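Local coordinates for protein acetylxylan esterase / glucomannan deacetylase (Cellvibrio japonicus, PDB 2WAA) that removes acetyl groups from acetylated xylan and glucomannan, as a family 2 carbohydrate esterase acting in the breakdown of plant cell wall polysaccharides, at residues G37-S42 with V179-W184; G185-I190 with T197-L202; N236-G241 with G278-A283; P243-Y248 with L284-G289; L270-I275 with V300-S305. All coordinates share one frame; numbering follows the deposited sequence.

Interaction 1: G37-S42 with V179-W184; sequences GYPGVS and VQLVCW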
# COMPACT_ATOMS: atom_id res chain seq x y z
N GLY A 37 1.30 -9.28 -1.00
CA GLY A 37 -0.02 -9.23 -0.43
C GLY A 37 -0.50 -7.80 -0.13
O GLY A 37 -1.70 -7.58 -0.12
N TYR A 38 0.41 -6.88 0.17
CA TYR A 38 -0.03 -5.51 0.48
C TYR A 38 -0.50 -4.79 -0.78
O TYR A 38 -0.01 -5.07 -1.86
CB TYR A 38 1.07 -4.71 1.16
CG TYR A 38 1.26 -5.13 2.59
CD1 TYR A 38 0.27 -4.87 3.56
CD2 TYR A 38 2.41 -5.81 2.99
CE1 TYR A 38 0.44 -5.27 4.87
CE2 TYR A 38 2.58 -6.21 4.34
CZ TYR A 38 1.58 -5.95 5.25
OH TYR A 38 1.73 -6.30 6.60
N PRO A 39 -1.46 -3.86 -0.66
CA PRO A 39 -1.92 -3.16 -1.89
C PRO A 39 -0.85 -2.13 -2.32
O PRO A 39 0.01 -1.76 -1.51
CB PRO A 39 -3.17 -2.40 -1.42
CG PRO A 39 -2.90 -2.16 0.06
CD PRO A 39 -2.17 -3.41 0.56
N GLY A 40 -0.85 -1.78 -3.61
CA GLY A 40 0.06 -0.74 -4.12
C GLY A 40 1.43 -1.25 -4.58
O GLY A 40 2.24 -0.46 -5.11
N VAL A 41 1.72 -2.53 -4.31
CA VAL A 41 2.96 -3.14 -4.78
C VAL A 41 2.96 -2.98 -6.30
O VAL A 41 1.99 -3.36 -6.98
CB VAL A 41 3.08 -4.60 -4.38
CG1 VAL A 41 4.33 -5.25 -5.07
CG2 VAL A 41 3.14 -4.72 -2.82
N SER A 42 4.04 -2.41 -6.82
CA SER A 42 4.10 -2.01 -8.20
C SER A 42 5.37 -2.60 -8.85
O SER A 42 6.49 -2.34 -8.36
CB SER A 42 4.13 -0.48 -8.25
OG SER A 42 2.92 0.09 -7.76
N VAL A 179 6.30 4.88 -2.47
CA VAL A 179 5.48 4.61 -1.31
C VAL A 179 5.35 3.11 -1.10
O VAL A 179 5.23 2.34 -2.07
CB VAL A 179 4.07 5.26 -1.48
CG1 VAL A 179 3.31 4.61 -2.70
CG2 VAL A 179 3.26 5.15 -0.19
N GLN A 180 5.41 2.68 0.15
CA GLN A 180 4.86 1.35 0.51
C GLN A 180 3.62 1.57 1.38
O GLN A 180 3.61 2.45 2.26
CB GLN A 180 5.85 0.54 1.32
CG GLN A 180 7.10 0.17 0.54
CD GLN A 180 7.82 -0.98 1.23
OE1 GLN A 180 7.62 -1.25 2.44
NE2 GLN A 180 8.65 -1.67 0.46
N LEU A 181 2.58 0.78 1.11
CA LEU A 181 1.39 0.76 1.96
C LEU A 181 1.48 -0.51 2.84
O LEU A 181 1.67 -1.64 2.30
CB LEU A 181 0.14 0.69 1.08
CG LEU A 181 0.02 1.79 0.02
CD1 LEU A 181 -1.30 1.61 -0.76
CD2 LEU A 181 0.11 3.25 0.61
N VAL A 182 1.41 -0.35 4.16
CA VAL A 182 1.49 -1.51 5.07
C VAL A 182 0.26 -1.34 5.95
O VAL A 182 0.27 -0.57 6.91
CB VAL A 182 2.82 -1.54 5.87
CG1 VAL A 182 2.80 -2.60 7.01
CG2 VAL A 182 3.97 -1.86 4.90
N CYS A 183 -0.82 -2.01 5.57
CA CYS A 183 -2.15 -1.72 6.11
C CYS A 183 -2.94 -3.02 6.05
O CYS A 183 -2.62 -3.92 5.24
CB CYS A 183 -2.83 -0.62 5.31
SG CYS A 183 -2.71 -0.93 3.49
N TRP A 184 -3.97 -3.12 6.87
CA TRP A 184 -4.81 -4.33 6.88
C TRP A 184 -6.21 -3.92 7.28
O TRP A 184 -6.42 -3.38 8.40
CB TRP A 184 -4.24 -5.35 7.89
CG TRP A 184 -4.70 -6.76 7.62
CD1 TRP A 184 -5.97 -7.22 7.68
CD2 TRP A 184 -3.88 -7.88 7.30
NE1 TRP A 184 -6.02 -8.57 7.41
CE2 TRP A 184 -4.73 -8.99 7.15
CE3 TRP A 184 -2.51 -8.05 7.09
CZ2 TRP A 184 -4.26 -10.26 6.83
CZ3 TRP A 184 -2.03 -9.31 6.75
CH2 TRP A 184 -2.92 -10.40 6.62
O HOH W 1 2.70 -1.16 -1.01

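Interaction 2: G185-I190 with T197-L202; sequences GGRGLI and TDDANL. With ACT (acetate ion), chain B; ACT (acetate ion), chain C.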
# COMPACT_ATOMS: atom_id res chain seq x y z
N GLY A 185 -7.18 -4.16 6.42
CA GLY A 185 -8.56 -3.79 6.78
C GLY A 185 -9.06 -4.41 8.08
O GLY A 185 -8.82 -5.60 8.37
N GLY A 186 -9.82 -3.63 8.83
CA GLY A 186 -10.43 -4.11 10.07
C GLY A 186 -9.50 -4.15 11.27
O GLY A 186 -9.99 -4.33 12.39
N ARG A 187 -8.19 -3.92 11.07
CA ARG A 187 -7.19 -4.01 12.12
C ARG A 187 -6.88 -2.67 12.80
O ARG A 187 -7.10 -1.63 12.21
CB ARG A 187 -5.91 -4.63 11.57
CG ARG A 187 -6.16 -6.00 10.95
CD ARG A 187 -6.45 -7.13 12.02
NE ARG A 187 -6.79 -8.37 11.28
CZ ARG A 187 -5.89 -9.27 10.88
NH1 ARG A 187 -4.58 -9.08 11.15
NH2 ARG A 187 -6.28 -10.34 10.19
N GLY A 188 -6.42 -2.75 14.05
CA GLY A 188 -6.08 -1.55 14.84
C GLY A 188 -4.69 -1.63 15.41
O GLY A 188 -3.92 -2.60 15.13
N LEU A 189 -4.36 -0.63 16.22
CA LEU A 189 -3.13 -0.62 16.95
C LEU A 189 -3.16 -1.69 18.07
O LEU A 189 -2.16 -2.40 18.31
CB LEU A 189 -2.93 0.77 17.61
CG LEU A 189 -1.66 0.87 18.41
CD1 LEU A 189 -0.43 0.97 17.48
CD2 LEU A 189 -1.75 2.11 19.28
N ILE A 190 -4.32 -1.81 18.71
CA ILE A 190 -4.51 -2.79 19.80
C ILE A 190 -5.64 -3.78 19.65
O ILE A 190 -5.64 -4.82 20.33
CB ILE A 190 -4.58 -2.13 21.21
CG1 ILE A 190 -5.93 -1.43 21.42
CG2 ILE A 190 -3.37 -1.18 21.43
CD1 ILE A 190 -6.05 -0.87 22.88
N THR A 197 -8.69 -8.86 20.36
CA THR A 197 -7.39 -8.28 20.69
C THR A 197 -6.24 -9.19 20.27
O THR A 197 -5.08 -8.81 20.41
CB THR A 197 -7.24 -7.96 22.23
OG1 THR A 197 -7.30 -9.18 22.98
CG2 THR A 197 -8.35 -7.04 22.69
N ASP A 198 -6.56 -10.38 19.77
CA ASP A 198 -5.49 -11.32 19.50
C ASP A 198 -5.29 -11.61 18.00
O ASP A 198 -4.66 -12.62 17.62
CB ASP A 198 -5.72 -12.64 20.26
CG ASP A 198 -6.99 -13.34 19.85
OD1 ASP A 198 -7.89 -12.76 19.20
OD2 ASP A 198 -7.11 -14.53 20.21
N ASP A 199 -5.80 -10.73 17.13
CA ASP A 199 -5.38 -10.76 15.71
C ASP A 199 -4.01 -10.10 15.63
O ASP A 199 -3.54 -9.47 16.61
CB ASP A 199 -6.32 -9.92 14.84
CG ASP A 199 -7.74 -10.48 14.76
OD1 ASP A 199 -7.88 -11.72 14.73
OD2 ASP A 199 -8.72 -9.68 14.76
N ALA A 200 -3.36 -10.21 14.46
CA ALA A 200 -2.15 -9.41 14.22
C ALA A 200 -2.57 -7.94 14.14
O ALA A 200 -3.26 -7.49 13.19
CB ALA A 200 -1.44 -9.87 12.93
N ASN A 201 -2.16 -7.19 15.15
CA ASN A 201 -2.42 -5.74 15.17
C ASN A 201 -1.36 -5.03 14.33
O ASN A 201 -0.44 -5.68 13.86
CB ASN A 201 -2.42 -5.28 16.62
CG ASN A 201 -3.55 -5.97 17.43
OD1 ASN A 201 -4.69 -6.00 16.98
ND2 ASN A 201 -3.20 -6.55 18.59
N LEU A 202 -1.48 -3.72 14.16
CA LEU A 202 -0.50 -2.99 13.32
C LEU A 202 0.96 -3.28 13.75
O LEU A 202 1.79 -3.55 12.92
CB LEU A 202 -0.82 -1.48 13.27
CG LEU A 202 0.29 -0.59 12.70
CD1 LEU A 202 0.50 -0.97 11.20
CD2 LEU A 202 -0.17 0.89 12.84
C ACT B . -10.12 -8.88 10.96
O ACT B . -9.58 -10.02 11.02
OXT ACT B . -11.05 -8.66 11.79
CH3 ACT B . -9.70 -7.85 9.96
C ACT C . -11.33 -0.33 8.25
O ACT C . -12.38 -0.97 7.86
OXT ACT C . -10.27 -1.00 8.26
CH3 ACT C . -11.34 1.12 8.65
O HOH W 2 -6.25 -5.49 14.90

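Interaction 3: N236-G241 with G278-A283; sequences NDFSPG and GDKKAA. With ACT (acetate ion), chain C.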
# COMPACT_ATOMS: atom_id res chain seq x y z
N ASN A 236 -10.32 1.30 13.73
CA ASN A 236 -10.90 0.03 14.23
C ASN A 236 -10.76 -0.11 15.73
O ASN A 236 -11.60 -0.77 16.38
CB ASN A 236 -10.30 -1.15 13.43
CG ASN A 236 -10.65 -1.05 11.96
OD1 ASN A 236 -11.84 -0.91 11.61
ND2 ASN A 236 -9.61 -1.04 11.07
N ASP A 237 -9.71 0.48 16.31
CA ASP A 237 -9.58 0.48 17.76
C ASP A 237 -10.77 1.17 18.43
O ASP A 237 -11.11 0.85 19.58
CB ASP A 237 -8.33 1.22 18.20
CG ASP A 237 -7.07 0.51 17.75
OD1 ASP A 237 -6.85 -0.64 18.21
OD2 ASP A 237 -6.33 1.10 16.92
N PHE A 238 -11.33 2.18 17.74
CA PHE A 238 -12.45 2.99 18.29
C PHE A 238 -13.84 2.47 17.89
O PHE A 238 -14.87 2.99 18.35
CB PHE A 238 -12.30 4.48 17.87
CG PHE A 238 -11.20 5.17 18.63
CD1 PHE A 238 -9.89 4.74 18.49
CD2 PHE A 238 -11.47 6.19 19.52
CE1 PHE A 238 -8.86 5.34 19.21
CE2 PHE A 238 -10.47 6.80 20.25
CZ PHE A 238 -9.15 6.39 20.11
N SER A 239 -13.87 1.44 17.06
CA SER A 239 -15.16 0.90 16.60
C SER A 239 -16.01 0.34 17.72
O SER A 239 -17.21 0.63 17.80
CB SER A 239 -14.97 -0.13 15.50
OG SER A 239 -14.43 0.53 14.39
N PRO A 240 -15.41 -0.44 18.62
CA PRO A 240 -16.24 -0.91 19.73
C PRO A 240 -16.60 0.19 20.73
O PRO A 240 -17.62 0.05 21.40
CB PRO A 240 -15.34 -1.95 20.45
CG PRO A 240 -14.25 -2.31 19.42
CD PRO A 240 -14.05 -1.05 18.65
N GLY A 241 -15.78 1.25 20.84
CA GLY A 241 -15.93 2.29 21.84
C GLY A 241 -14.55 2.95 21.95
O GLY A 241 -13.58 2.48 21.32
N GLY A 278 -16.50 13.20 15.48
CA GLY A 278 -17.02 13.54 16.81
C GLY A 278 -16.15 13.17 18.00
O GLY A 278 -14.98 13.47 18.01
N ASP A 279 -16.73 12.55 19.03
CA ASP A 279 -16.01 12.28 20.25
C ASP A 279 -14.89 11.30 20.00
O ASP A 279 -13.83 11.41 20.61
CB ASP A 279 -16.90 11.65 21.37
CG ASP A 279 -17.99 12.62 21.90
OD1 ASP A 279 -17.88 13.85 21.69
OD2 ASP A 279 -18.95 12.11 22.53
N LYS A 280 -15.13 10.33 19.14
CA LYS A 280 -14.09 9.34 18.90
C LYS A 280 -12.87 9.96 18.21
O LYS A 280 -11.72 9.69 18.57
CB LYS A 280 -14.65 8.22 18.07
CG LYS A 280 -15.54 7.35 18.95
CD LYS A 280 -16.18 6.26 18.07
CE LYS A 280 -16.89 5.22 18.98
NZ LYS A 280 -17.59 4.19 18.13
N LYS A 281 -13.12 10.78 17.20
CA LYS A 281 -12.05 11.53 16.56
C LYS A 281 -11.30 12.38 17.59
O LYS A 281 -10.07 12.37 17.65
CB LYS A 281 -12.64 12.41 15.46
CG LYS A 281 -11.59 13.25 14.69
CD LYS A 281 -12.38 14.08 13.63
CE LYS A 281 -11.46 15.09 12.93
NZ LYS A 281 -10.61 14.46 11.95
N ALA A 282 -12.03 13.17 18.38
CA ALA A 282 -11.35 14.06 19.32
C ALA A 282 -10.49 13.26 20.31
O ALA A 282 -9.43 13.71 20.70
CB ALA A 282 -12.40 14.95 20.08
N ALA A 283 -10.95 12.07 20.70
CA ALA A 283 -10.22 11.24 21.64
C ALA A 283 -8.93 10.76 21.00
O ALA A 283 -7.87 10.81 21.62
CB ALA A 283 -11.07 10.05 22.11
C ACT C . -11.33 -0.33 8.25
O ACT C . -12.38 -0.97 7.86
OXT ACT C . -10.27 -1.00 8.26
CH3 ACT C . -11.34 1.12 8.65

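Interaction 4: P243-Y248 with L284-G289; sequences PDRATY and LVSYIG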
# COMPACT_ATOMS: atom_id res chain seq x y z
N PRO A 243 -11.06 3.30 23.31
CA PRO A 243 -10.26 2.41 24.18
C PRO A 243 -9.62 3.11 25.38
O PRO A 243 -9.46 4.33 25.39
CB PRO A 243 -9.13 1.89 23.24
CG PRO A 243 -9.02 2.94 22.11
CD PRO A 243 -10.43 3.48 21.96
N ASP A 244 -9.27 2.34 26.39
CA ASP A 244 -8.58 2.88 27.56
C ASP A 244 -7.38 3.81 27.20
O ASP A 244 -6.45 3.39 26.48
CB ASP A 244 -8.06 1.71 28.42
CG ASP A 244 -7.32 2.19 29.63
OD1 ASP A 244 -7.94 2.93 30.43
OD2 ASP A 244 -6.12 1.88 29.80
N ARG A 245 -7.39 5.02 27.75
CA ARG A 245 -6.38 6.02 27.40
C ARG A 245 -4.95 5.60 27.72
O ARG A 245 -4.08 5.62 26.82
CB ARG A 245 -6.73 7.36 28.05
CG ARG A 245 -5.65 8.39 27.99
CD ARG A 245 -6.16 9.80 28.48
NE ARG A 245 -5.34 10.81 27.87
CZ ARG A 245 -5.73 11.69 26.93
NH1 ARG A 245 -6.98 11.78 26.51
NH2 ARG A 245 -4.82 12.51 26.43
N ALA A 246 -4.68 5.21 28.97
CA ALA A 246 -3.30 4.82 29.29
C ALA A 246 -2.82 3.64 28.44
O ALA A 246 -1.69 3.63 28.00
CB ALA A 246 -3.11 4.51 30.82
N THR A 247 -3.68 2.66 28.21
CA THR A 247 -3.30 1.47 27.47
C THR A 247 -2.95 1.85 26.01
O THR A 247 -1.92 1.45 25.44
CB THR A 247 -4.45 0.47 27.41
OG1 THR A 247 -4.80 0.03 28.73
CG2 THR A 247 -4.07 -0.74 26.56
N TYR A 248 -3.82 2.63 25.41
CA TYR A 248 -3.60 3.01 24.03
C TYR A 248 -2.34 3.87 23.86
O TYR A 248 -1.51 3.63 22.97
CB TYR A 248 -4.81 3.75 23.51
CG TYR A 248 -4.87 3.71 22.01
CD1 TYR A 248 -5.46 2.63 21.36
CD2 TYR A 248 -4.34 4.76 21.25
CE1 TYR A 248 -5.54 2.58 19.97
CE2 TYR A 248 -4.43 4.74 19.85
CZ TYR A 248 -5.02 3.63 19.23
OH TYR A 248 -5.12 3.55 17.87
N LEU A 284 -9.02 10.28 19.75
CA LEU A 284 -7.77 9.84 19.10
C LEU A 284 -6.78 10.99 18.88
O LEU A 284 -5.56 10.81 19.04
CB LEU A 284 -8.05 9.09 17.78
CG LEU A 284 -6.81 8.51 17.06
CD1 LEU A 284 -5.92 7.75 18.06
CD2 LEU A 284 -7.22 7.58 15.89
N VAL A 285 -7.28 12.17 18.53
CA VAL A 285 -6.39 13.31 18.41
C VAL A 285 -5.69 13.57 19.73
O VAL A 285 -4.48 13.87 19.78
CB VAL A 285 -7.19 14.55 17.96
CG1 VAL A 285 -6.37 15.82 18.12
CG2 VAL A 285 -7.70 14.35 16.49
N SER A 286 -6.46 13.47 20.81
CA SER A 286 -5.94 13.72 22.14
C SER A 286 -4.86 12.69 22.47
O SER A 286 -3.79 13.05 22.95
CB SER A 286 -7.06 13.60 23.19
OG SER A 286 -6.52 14.02 24.42
N TYR A 287 -5.14 11.42 22.18
CA TYR A 287 -4.22 10.33 22.48
C TYR A 287 -2.91 10.52 21.67
O TYR A 287 -1.81 10.30 22.17
CB TYR A 287 -4.86 9.00 22.11
CG TYR A 287 -5.98 8.51 23.02
CD1 TYR A 287 -6.51 9.32 24.05
CD2 TYR A 287 -6.54 7.25 22.81
CE1 TYR A 287 -7.56 8.84 24.89
CE2 TYR A 287 -7.60 6.76 23.65
CZ TYR A 287 -8.06 7.56 24.69
OH TYR A 287 -9.11 7.07 25.46
N ILE A 288 -3.04 10.95 20.42
CA ILE A 288 -1.87 11.22 19.62
C ILE A 288 -1.04 12.35 20.24
O ILE A 288 0.20 12.27 20.28
CB ILE A 288 -2.28 11.57 18.14
CG1 ILE A 288 -2.67 10.26 17.43
CG2 ILE A 288 -1.09 12.32 17.41
CD1 ILE A 288 -3.44 10.48 16.09
N GLY A 289 -1.70 13.41 20.70
CA GLY A 289 -0.94 14.51 21.27
C GLY A 289 -0.19 14.00 22.50
O GLY A 289 0.95 14.35 22.73

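Interaction 5: L270-I275 with V300-S305; sequences LTEGAI and VFYASS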
# COMPACT_ATOMS: atom_id res chain seq x y z
N LEU A 270 1.86 11.34 12.67
CA LEU A 270 0.73 10.60 13.16
C LEU A 270 -0.53 11.33 12.76
O LEU A 270 -0.58 12.56 12.77
CB LEU A 270 0.77 10.48 14.70
CG LEU A 270 2.11 9.99 15.25
CD1 LEU A 270 2.05 9.86 16.76
CD2 LEU A 270 2.41 8.66 14.63
N THR A 271 -1.56 10.57 12.41
CA THR A 271 -2.83 11.21 12.07
C THR A 271 -3.98 10.27 12.46
O THR A 271 -3.81 9.05 12.44
CB THR A 271 -2.89 11.55 10.53
OG1 THR A 271 -4.17 12.12 10.26
CG2 THR A 271 -2.81 10.31 9.72
N GLU A 272 -5.14 10.83 12.81
CA GLU A 272 -6.27 10.00 13.24
C GLU A 272 -7.04 9.36 12.09
O GLU A 272 -7.89 8.53 12.30
CB GLU A 272 -7.24 10.82 14.12
CG GLU A 272 -8.04 11.90 13.38
CD GLU A 272 -7.33 13.24 13.26
OE1 GLU A 272 -6.10 13.32 13.43
OE2 GLU A 272 -8.02 14.24 12.97
N GLY A 273 -6.80 9.82 10.88
CA GLY A 273 -7.53 9.27 9.74
C GLY A 273 -8.88 9.95 9.49
O GLY A 273 -9.32 10.85 10.25
N ALA A 274 -9.54 9.50 8.44
CA ALA A 274 -10.74 10.17 7.94
C ALA A 274 -12.07 9.63 8.40
O ALA A 274 -13.09 10.28 8.18
CB ALA A 274 -10.73 10.14 6.41
N ILE A 275 -12.11 8.41 8.93
CA ILE A 275 -13.42 7.80 9.25
C ILE A 275 -13.99 8.29 10.60
O ILE A 275 -15.19 8.61 10.67
CB ILE A 275 -13.37 6.25 9.20
CG1 ILE A 275 -13.22 5.82 7.73
CG2 ILE A 275 -14.63 5.69 9.79
CD1 ILE A 275 -12.99 4.32 7.58
N VAL A 300 8.96 13.30 15.44
CA VAL A 300 7.57 12.85 15.39
C VAL A 300 6.59 14.01 15.39
O VAL A 300 6.64 14.87 16.29
CB VAL A 300 7.20 11.94 16.61
CG1 VAL A 300 5.72 11.39 16.45
CG2 VAL A 300 8.15 10.76 16.65
N PHE A 301 5.71 14.03 14.39
CA PHE A 301 4.83 15.19 14.18
C PHE A 301 3.40 14.73 14.00
O PHE A 301 3.12 13.55 13.97
CB PHE A 301 5.30 15.98 12.93
CG PHE A 301 6.68 16.53 13.11
CD1 PHE A 301 6.86 17.70 13.80
CD2 PHE A 301 7.80 15.80 12.75
CE1 PHE A 301 8.16 18.20 14.07
CE2 PHE A 301 9.06 16.28 12.97
CZ PHE A 301 9.25 17.48 13.65
N TYR A 302 2.50 15.71 13.88
CA TYR A 302 1.07 15.49 13.74
C TYR A 302 0.57 16.19 12.47
O TYR A 302 1.01 17.29 12.18
CB TYR A 302 0.34 16.10 14.95
CG TYR A 302 -1.19 16.04 14.81
CD1 TYR A 302 -1.84 14.82 14.77
CD2 TYR A 302 -1.96 17.20 14.68
CE1 TYR A 302 -3.19 14.74 14.62
CE2 TYR A 302 -3.36 17.11 14.52
CZ TYR A 302 -3.94 15.87 14.50
OH TYR A 302 -5.31 15.68 14.35
N ALA A 303 -0.37 15.58 11.75
CA ALA A 303 -1.07 16.26 10.67
C ALA A 303 -2.57 16.17 10.94
O ALA A 303 -3.06 15.10 11.26
CB ALA A 303 -0.76 15.60 9.32
N SER A 304 -3.29 17.28 10.81
CA SER A 304 -4.72 17.24 11.08
C SER A 304 -5.46 16.81 9.82
O SER A 304 -4.99 16.96 8.68
CB SER A 304 -5.22 18.63 11.54
OG SER A 304 -4.91 19.63 10.58
N SER A 305 -6.69 16.35 10.00
CA SER A 305 -7.44 16.03 8.80
C SER A 305 -8.91 16.17 9.02
O SER A 305 -9.36 16.28 10.17
CB SER A 305 -7.17 14.61 8.46
OG SER A 305 -7.48 13.87 9.59
O HOH W 3 -7.61 16.91 13.36

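Interaction 1: G37-S42 with V179-W184
Tyr38 opens the contact by laying its ring beside the end of strand 177-183. With CG anti to its own carbonyl carbon (chi1 -75°), the ring takes the CA of Val182 over one face, a CH-pi contact with CA 4.2 Å from the ring centroid. The carbonyl oxygen of Cys183 lies at the edge of the ring, in its plane, 3.4 Å from Tyr38 CE1, while the phenol oxygen passes a methyl of Val182 and finds its hydrogen bond at the carbonyl of Phe205. Pro39 follows, its CG resting 3.6 Å from Cys183 SG, the sulfur that is joined to Cys144 in a disulfide. The same CG also approaches Leu181 CD1. Leu181 lies alongside the Pro39 carbonyl, with CB 3.6 Å from Pro39 O and CD1 close by. A single water lies 2.8 Å from Pro39 O, to which it can donate, and accepts from Leu181 N. Gly40, at the third position of a type II turn running from Tyr38 to Val41, has positive phi; its CA comes 4.3 Å from Leu181 CD1. Because no direct hydrogen bond joins the two segments, this buried seam between the N-terminal beta domain and an outermost strand of the parallel sheet of the esterase domain depends on packing of the Tyr38 ring, Pro39, Leu181 and the Cys183 sulfur, with one water linking Pro39 O to Leu181 N.

Interaction 2: G185-I190 with T197-L202
Arg187 reaches across to the 197-202 segment, and its side chain maps much of the contact. From CB, which points toward the other segment, the chain bends at chi2 (-73°), bringing CG and then CD past the carbonyl of Ala200, with CD 3.4 Å from Ala200 O. Asp199 CB sits over one face of the guanidinium, offset toward the rim and 3.9 Å from NE. NE and NH2 make weak hydrogen bonds to one oxygen of an acetate, probably from the crystallisation liquor, whose modelled position is doubtful. At the tip, NH1 donates to Ala200 O at 2.9 Å, meeting a lone pair in the carbonyl plane, and forms a salt bridge with Asp212; Trp184 adds a cation-pi contact. The Asp199 carboxylate acts on the arginine by charge alone, OD2 bonding to Ser192 and OD1 to Lys196. Farther along, Leu202 N donates to Gly188 O at 2.9 Å, while a water accepts from Gly188 N and donates to Asn201 OD1. Gly186, a probable transition-state stabiliser, gives its N-H to a second acetate at 2.7 Å in a nearly straight bond (173°), consistent with an oxyanion hole. The two segments form the ends of a loop between strand 177-183 and helix 202-205; Leu189, Ile190 and Leu202 turn to helix 245-262, where Tyr248, Thr251 and Phe255 receive them.

Interaction 3: N236-G241 with G278-A283
Phe238 and Lys280 run past each other in opposite directions, each side chain reaching toward the backbone from which the other starts. The phenyl ring brings CD2 to 4.0 Å from Lys280 CB and lies obliquely to the Lys280 carbonyl, whose oxygen is 3.6 Å from Phe238 CE2. About one helical turn on, the methyl of Ala283 meets the ring at its edge, with CB 3.8 Å from Phe238 CE2. Lys280 answers in the other direction. Extended beyond CG, with chi2 to chi4 all close to 180°, its chain carries CE to 4.2 Å from Gly241 CA and lets NZ donate a weak hydrogen bond of 3.0 Å to Phe238 O. That oxygen also accepts weakly from Gly241 N, so Phe238 O is met by two weak donors. At the far side of the 236-241 segment, Asn236 ND2 gives a nearly straight bond of 2.9 Å to an oxygen of an acetate ion, probably taken from the crystallisation liquor and bound at the active site, in keeping with its inferred part in stabilising the transition state. This surface contact therefore joins the short helix 235-238, whose Asn236 faces the active site, to the N-terminal turn of helix 278-295, while Pro243, just ahead of helix 245-262, packs on Phe238.

Interaction 4: P243-Y248 with L284-G289
Backbones of the 243-248 and 284-289 segments come nearest at Arg245 and Tyr287, whose CA atoms are 6.9 Å apart, where the start of one helix meets the middle of another. Tyr287 lies between them, with Arg245 CB and CG packed on its CE1 edge. Its hydroxyl donates to Pro243 O at 2.8 Å, nearly along the C=O axis, and the ring edge carries Arg245 NH1 in its plane. For the guanidinium, Tyr287 CD1 lies over one face, offset toward the rim, the two planes standing 87° apart. Arg245 is extended from CG to NE, with CG anti to the backbone N (chi1 169°), and this reach brings NH1 and NH2 end-on to a single oxygen, Ser286 OG, at 3.1 and 3.0 Å. The serine oxygen lies within 2° of the guanidinium plane; NH2 has a salt bridge to Glu290 besides. Deeper in, Tyr248 CD2 packs 3.7 Å from Tyr287 CD2 with the rings oblique, Tyr248 CE2 touches Leu284 CD1, and the Tyr248 hydroxyl bonds to Asp237. Asp244 caps the helix that begins here, OD2 accepting from Thr247 N. The N-capped start of helix 245-262 thus packs on helix 278-295, two of the helices that flank the parallel sheet of the SGNH-hydrolase alpha/beta fold.

Interaction 5: L270-I275 with V300-S305
Leu270 and Tyr302 pair as a parallel beta bridge at the edge of the five-stranded parallel sheet of this SGNH-hydrolase fold. Both backbone polar groups of Leu270 are used across it: its N donates to Phe301 O at 2.9 Å, and its O accepts from Ala303 N at 3.2 Å. Tyr302 CA also brings its C-H to that oxygen, and Leu270 CD1 packs against Val300 CG1. Beyond the bridge, side chains take over the bonding. Thr271 OG1 gives a weak hydrogen bond to Ala303 O. Glu272 takes several donors. Its chain bends at chi2 (-87°), which turns the carboxylate toward the Tyr302 hydroxyl, nearly coplanar with the Tyr302 ring, their planes 8° apart. OE1 accepts from Tyr302 OH at 2.7 Å on its syn side, 27° out of the carboxylate plane. OE2 receives a weak bond from Ser305 OG and a salt bridge from Lys281 of helix 278-295, which probably stabilises the ionised acid at this buried position; Lys281 also donates to Ser305 O. One water bridges the same two side chains, Glu272 and Tyr302, donating to Glu272 OE2 at 2.7 Å and to Tyr302 OH at 2.8 Å.

In the fold
From the N terminus, interaction 1 comes first, closing a loop of 136 residues by setting the N-terminal beta domain against strand 177-183, an outermost strand of the parallel sheet. Interaction 2 follows directly in sequence and closes a short loop after that strand. Interactions 3, 4 and 5 come later and cross one another, and none of the five nest: 236-241 and 243-248 pair with successive parts of helix 278-295, while 270-275 meets the strand that follows this helix. Interaction 5 thus lies at the sheet edge remote from interaction 1. Asp237 links interaction 3 to Leu189 of interaction 2, and Leu284 and Val285 of interaction 4 pack on Glu272 of interaction 5.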